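Local coordinates for phenylacetic acid degradation-related protein (Silicibacter sp., PDB 2QWZ), which is a putative thioesterase of the hotdog-fold thioesterase superfamily, and probably hydrolyses acyl thioesters, perhaps in phenylacetate breakdown, at residues P74-L79 with P145-T150. Residues are numbered along the deposited sequence; the frame is centred on the assembly and turned at random.
Sequences PSMFAL and PVARST. With ACT (acetate ion), chain E.
Met-76 on the first turns of helix 73-92 faces Ala-147 of strand 147-154, their CA atoms 8.1 Å apart, and no hydrogen bond joins the two segments. Met-76 is a selenomethionine, and its SE does the touching. SE lies 4.2 Å from CB of Ala-147 and 4.4 Å from CG2 of Val-146. The side chain is extended about CB-CG (chi2 -171°), which carries SE well out from the helix to these two residues. A classic beta bulge sets Val-146 and Ala-147 together opposite Leu-137, and both point their CB toward the helix. The contact is small, wholly apolar and buried. Leu-137, Leu-117 and Val-71 also pack on Met-76. This is the hotdog fold, in which an antiparallel sheet wraps around a long helix. Here the beginning of the helix meets the sheet. Ser-75 lies on another side of the helix. Its OG donates a 2.7 Å hydrogen bond to OXT of an acetate ion that probably came with the crystallisation solution. Arg-63 NH1 and Ser-72 N also bind this ion. On the strand, Arg-148 NH1 donates to Thr-150 OG1 at 2.7 Å, with the oxygen nearly in the guanidinium plane. NH2 adds a weak bond to the same oxygen. The NE of Arg-148 forms a salt bridge with Asp-106, and its side chain also packs on Thr-150 of the third subunit.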
ATOM      1  N   PRO A  74     -12.918  -4.392  -8.339  1.00 34.22           N
ATOM      2  CA  PRO A  74     -12.121  -5.112  -9.314  1.00 34.71           C
ATOM      3  C   PRO A  74     -12.016  -4.418 -10.677  1.00 33.92           C
ATOM      4  O   PRO A  74     -10.980  -4.550 -11.329  1.00 28.90           O
ATOM      5  CB  PRO A  74     -12.829  -6.478  -9.419  1.00 33.97           C
ATOM      6  CG  PRO A  74     -13.547  -6.611  -8.117  1.00 37.25           C
ATOM      7  CD  PRO A  74     -14.013  -5.226  -7.811  1.00 34.42           C
ATOM      8  N   SER A  75     -13.055  -3.686 -11.085  1.00 31.27           N
ATOM      9  CA  SER A  75     -13.064  -3.023 -12.393  1.00 31.85           C
ATOM     10  C   SER A  75     -12.176  -1.794 -12.368  1.00 31.77           C
ATOM     11  O   SER A  75     -11.381  -1.588 -13.304  1.00 28.89           O
ATOM     12  CB  SER A  75     -14.489  -2.655 -12.837  1.00 31.45           C
ATOM     13  OG  SER A  75     -15.129  -3.784 -13.390  1.00 31.29           O
HETATM   14  N   MSE A  76     -12.290  -1.024 -11.279  1.00 27.98           N
HETATM   15  CA  MSE A  76     -11.346   0.075 -10.972  1.00 29.72           C
HETATM   16  C   MSE A  76      -9.898  -0.403 -10.904  1.00 27.54           C
HETATM   17  O   MSE A  76      -9.015   0.229 -11.436  1.00 29.13           O
HETATM   18  CB  MSE A  76     -11.746   0.803  -9.694  1.00 24.56           C
HETATM   19  CG  MSE A  76     -13.014   1.568  -9.889  1.00 28.52           C
HETATM   20 SE   MSE A  76     -13.464   2.734  -8.406  0.75 34.55          SE
HETATM   21  CE  MSE A  76     -14.502   1.466  -7.411  1.00 22.03           C
ATOM     22  N   PHE A  77      -9.667  -1.521 -10.252  1.00 29.23           N
ATOM     23  CA  PHE A  77      -8.365  -2.151 -10.266  1.00 26.32           C
ATOM     24  C   PHE A  77      -7.882  -2.377 -11.694  1.00 26.29           C
ATOM     25  O   PHE A  77      -6.741  -2.056 -12.035  1.00 26.06           O
ATOM     26  CB  PHE A  77      -8.395  -3.487  -9.518  1.00 28.50           C
ATOM     27  CG  PHE A  77      -7.077  -4.199  -9.574  1.00 20.72           C
ATOM     28  CD1 PHE A  77      -6.735  -4.958 -10.666  1.00 27.44           C
ATOM     29  CD2 PHE A  77      -6.139  -4.008  -8.586  1.00 23.34           C
ATOM     30  CE1 PHE A  77      -5.492  -5.542 -10.742  1.00 28.35           C
ATOM     31  CE2 PHE A  77      -4.907  -4.602  -8.656  1.00 33.22           C
ATOM     32  CZ  PHE A  77      -4.580  -5.350  -9.731  1.00 27.41           C
ATOM     33  N   ALA A  78      -8.783  -2.952 -12.505  1.00 27.68           N
ATOM     34  CA  ALA A  78      -8.587  -3.238 -13.925  1.00 25.17           C
ATOM     35  C   ALA A  78      -8.190  -1.996 -14.700  1.00 26.68           C
ATOM     36  O   ALA A  78      -7.226  -2.037 -15.447  1.00 26.49           O
ATOM     37  CB  ALA A  78      -9.868  -3.876 -14.528  1.00 21.80           C
ATOM     38  N   LEU A  79      -8.905  -0.883 -14.482  1.00 24.19           N
ATOM     39  CA  LEU A  79      -8.602   0.385 -15.124  1.00 23.78           C
ATOM     40  C   LEU A  79      -7.239   0.928 -14.724  1.00 25.63           C
ATOM     41  O   LEU A  79      -6.437   1.319 -15.585  1.00 33.35           O
ATOM     42  CB  LEU A  79      -9.677   1.427 -14.762  1.00 26.24           C
ATOM     43  CG  LEU A  79      -9.454   2.819 -15.366  1.00 29.55           C
ATOM     44  CD1 LEU A  79      -9.307   2.713 -16.881  1.00 21.28           C
ATOM     45  CD2 LEU A  79     -10.580   3.778 -15.016  1.00 20.83           C
ATOM     46  N   PRO A 145     -11.816  13.215  -7.732  1.00 34.33           N
ATOM     47  CA  PRO A 145     -11.502  11.839  -8.133  1.00 33.53           C
ATOM     48  C   PRO A 145     -12.212  10.785  -7.291  1.00 32.32           C
ATOM     49  O   PRO A 145     -12.289  10.892  -6.063  1.00 28.83           O
ATOM     50  CB  PRO A 145      -9.969  11.735  -7.967  1.00 34.41           C
ATOM     51  CG  PRO A 145      -9.561  12.862  -7.100  1.00 33.95           C
ATOM     52  CD  PRO A 145     -10.630  13.932  -7.213  1.00 36.27           C
ATOM     53  N   VAL A 146     -12.699   9.743  -7.940  1.00 32.84           N
ATOM     54  CA  VAL A 146     -13.350   8.684  -7.186  1.00 30.73           C
ATOM     55  C   VAL A 146     -12.347   7.772  -6.480  1.00 29.43           C
ATOM     56  O   VAL A 146     -12.670   7.161  -5.461  1.00 29.88           O
ATOM     57  CB  VAL A 146     -14.317   7.878  -8.056  1.00 28.20           C
ATOM     58  CG1 VAL A 146     -15.302   8.833  -8.658  1.00 22.57           C
ATOM     59  CG2 VAL A 146     -13.581   7.082  -9.106  1.00 24.89           C
ATOM     60  N   ALA A 147     -11.132   7.714  -6.992  1.00 30.14           N
ATOM     61  CA  ALA A 147     -10.141   6.744  -6.511  1.00 27.64           C
ATOM     62  C   ALA A 147      -8.747   7.166  -6.892  1.00 26.34           C
ATOM     63  O   ALA A 147      -8.598   7.998  -7.744  1.00 25.15           O
ATOM     64  CB  ALA A 147     -10.424   5.339  -7.073  1.00 26.71           C
ATOM     65  N   ARG A 148      -7.723   6.607  -6.227  1.00 26.54           N
ATOM     66  CA  ARG A 148      -6.322   6.819  -6.605  1.00 28.16           C
ATOM     67  C   ARG A 148      -5.531   5.555  -6.404  1.00 25.19           C
ATOM     68  O   ARG A 148      -5.902   4.729  -5.616  1.00 29.79           O
ATOM     69  CB  ARG A 148      -5.670   8.045  -5.921  1.00 27.72           C
ATOM     70  CG  ARG A 148      -5.174   8.011  -4.494  1.00 33.75           C
ATOM     71  CD  ARG A 148      -3.594   8.087  -4.382  1.00 29.52           C
ATOM     72  NE  ARG A 148      -3.212   6.753  -3.993  1.00 26.83           N
ATOM     73  CZ  ARG A 148      -2.199   6.048  -4.463  1.00 26.78           C
ATOM     74  NH1 ARG A 148      -1.324   6.569  -5.295  1.00 24.35           N
ATOM     75  NH2 ARG A 148      -2.077   4.809  -4.027  1.00 31.74           N
ATOM     76  N   SER A 149      -4.490   5.373  -7.186  1.00 28.58           N
ATOM     77  CA  SER A 149      -3.755   4.101  -7.184  1.00 24.35           C
ATOM     78  C   SER A 149      -2.314   4.266  -7.552  1.00 27.65           C
ATOM     79  O   SER A 149      -1.979   5.226  -8.200  1.00 28.17           O
ATOM     80  CB  SER A 149      -4.395   3.120  -8.184  1.00 24.14           C
ATOM     81  OG  SER A 149      -3.752   1.877  -8.192  1.00 28.80           O
ATOM     82  N   THR A 150      -1.480   3.305  -7.116  1.00 25.00           N
ATOM     83  CA  THR A 150      -0.093   3.207  -7.452  1.00 27.22           C
ATOM     84  C   THR A 150       0.094   1.789  -7.945  1.00 26.57           C
ATOM     85  O   THR A 150      -0.413   0.838  -7.335  1.00 28.01           O
ATOM     86  CB  THR A 150       0.837   3.409  -6.232  1.00 30.25           C
ATOM     87  OG1 THR A 150       0.512   4.650  -5.580  1.00 27.23           O
ATOM     88  CG2 THR A 150       2.258   3.472  -6.653  1.00 17.61           C
TER
HETATM   89  C   ACT E 141     -18.693  -4.096 -12.594  1.00 51.45           C
HETATM   90  O   ACT E 141     -18.898  -4.954 -13.476  1.00 53.46           O
HETATM   91  OXT ACT E 141     -17.758  -3.286 -12.821  1.00 41.71           O
HETATM   92  CH3 ACT E 141     -19.582  -4.092 -11.373  1.00 53.94           C